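Local coordinates for shikimate 5-dehydrogenase AroE (5-dehydroshikimate reductase) (Mycobacterium tuberculosis, PDB 4P4G), which probably catalyses the NADPH-dependent reduction of 3-dehydroshikimate to shikimate, the fourth step of chorismate biosynthesis, at residues L157-L160 with G161-G165. Sequence-based numbering, arbitrary orientation.
Sequences LVDL and GTRVG
R163 reaches back one helical turn to D159 and lies across L160. Its NE and NH2 both converge on a single carboxylate oxygen, D159 OD2. In this salt bridge NE stands 2.5 Å from D159 OD2, which is doubtfully short, and NH2 2.9 Å from it. The oxygen lies in the guanidinium plane, but both nitrogens come to it from one face of the carboxylate, whose plane is turned 47° from the guanidinium. The R163 chain bends at chi3 (-80°), which folds its head back over the helix. L160 CA lies under one face of the guanidinium, toward its rim, 3.6 Å from R163 NH2; L160 CD1 lies off the rim, 3.9 Å from NH1. L160 also packs on P130 of helix 129-139, and V164 touches A137 there.

V158 O accepts two bonds from T162, from opposite faces of its carbonyl plane: T162 N at 3.0 Å and T162 OG1 at 2.7 Å. The V164 N to L160 O bond (3.1 Å) is the last of the i to i+4 series. G165 then takes positive phi, and its N bonds to T162 O. This is a Schellman motif closing helix 151-163, in a beta-alpha-beta unit of the Rossmann-like domain.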
loop_
_atom_site.group_PDB
_atom_site.type_symbol
_atom_site.label_atom_id
_atom_site.label_comp_id
_atom_site.label_asym_id
_atom_site.label_seq_id
_atom_site.Cartn_x
_atom_site.Cartn_y
_atom_site.Cartn_z
ATOM N N LEU A 157 -11.971 1.698 10.544
ATOM C CA LEU A 157 -11.972 1.074 9.223
ATOM C C LEU A 157 -13.381 0.629 8.829
ATOM O O LEU A 157 -13.769 0.739 7.669
ATOM C CB LEU A 157 -11.003 -0.115 9.199
ATOM C CG LEU A 157 -9.527 0.292 9.232
ATOM C CD1 LEU A 157 -8.599 -0.895 9.423
ATOM C CD2 LEU A 157 -9.177 1.030 7.961
ATOM N N VAL A 158 -14.146 0.136 9.797
ATOM C CA VAL A 158 -15.550 -0.189 9.555
ATOM C C VAL A 158 -16.360 1.039 9.127
ATOM O O VAL A 158 -17.148 0.961 8.184
ATOM C CB VAL A 158 -16.184 -0.875 10.778
ATOM C CG1 VAL A 158 -17.694 -0.979 10.615
ATOM C CG2 VAL A 158 -15.551 -2.243 10.991
ATOM N N ASP A 159 -16.162 2.173 9.804
ATOM C CA ASP A 159 -16.831 3.413 9.404
ATOM C C ASP A 159 -16.468 3.840 7.991
ATOM O O ASP A 159 -17.335 4.266 7.228
ATOM C CB ASP A 159 -16.502 4.561 10.359
ATOM C CG ASP A 159 -17.111 5.887 9.907
ATOM O OD1 ASP A 159 -18.357 6.036 9.990
ATOM O OD2 ASP A 159 -16.348 6.783 9.472
ATOM N N LEU A 160 -15.181 3.744 7.663
ATOM C CA LEU A 160 -14.695 4.083 6.330
ATOM C C LEU A 160 -15.380 3.236 5.269
ATOM O O LEU A 160 -15.963 3.765 4.316
ATOM C CB LEU A 160 -13.185 3.896 6.250
ATOM C CG LEU A 160 -12.598 4.113 4.855
ATOM C CD1 LEU A 160 -12.933 5.510 4.342
ATOM C CD2 LEU A 160 -11.101 3.882 4.872
ATOM N N GLY A 161 -15.330 1.921 5.459
ATOM C CA GLY A 161 -16.008 0.991 4.570
ATOM C C GLY A 161 -17.471 1.339 4.375
ATOM O O GLY A 161 -17.970 1.371 3.245
ATOM N N THR A 162 -18.160 1.613 5.479
ATOM C CA THR A 162 -19.574 1.953 5.430
ATOM C C THR A 162 -19.814 3.233 4.634
ATOM O O THR A 162 -20.753 3.307 3.841
ATOM C CB THR A 162 -20.173 2.072 6.841
ATOM O OG1 THR A 162 -19.804 0.923 7.616
ATOM C CG2 THR A 162 -21.685 2.148 6.767
ATOM N N ARG A 163 -18.949 4.230 4.819
ATOM C CA ARG A 163 -19.073 5.493 4.092
ATOM C C ARG A 163 -18.814 5.403 2.581
ATOM O O ARG A 163 -19.301 6.244 1.819
ATOM C CB ARG A 163 -18.180 6.568 4.721
ATOM C CG ARG A 163 -18.749 7.147 6.005
ATOM C CD ARG A 163 -17.928 8.330 6.513
ATOM N NE ARG A 163 -16.731 7.903 7.227
ATOM C CZ ARG A 163 -15.504 7.942 6.721
ATOM N NH1 ARG A 163 -15.304 8.399 5.492
ATOM N NH2 ARG A 163 -14.474 7.532 7.448
ATOM N N VAL A 164 -18.048 4.407 2.146
ATOM C CA VAL A 164 -17.843 4.193 0.709
ATOM C C VAL A 164 -18.815 3.155 0.142
ATOM O O VAL A 164 -18.608 2.624 -0.948
ATOM C CB VAL A 164 -16.377 3.844 0.347
ATOM C CG1 VAL A 164 -15.457 4.992 0.726
ATOM C CG2 VAL A 164 -15.924 2.545 1.011
ATOM N N GLY A 165 -19.871 2.876 0.899
ATOM C CA GLY A 165 -20.987 2.080 0.413
ATOM C C GLY A 165 -20.837 0.577 0.543
ATOM O O GLY A 165 -21.578 -0.174 -0.084
#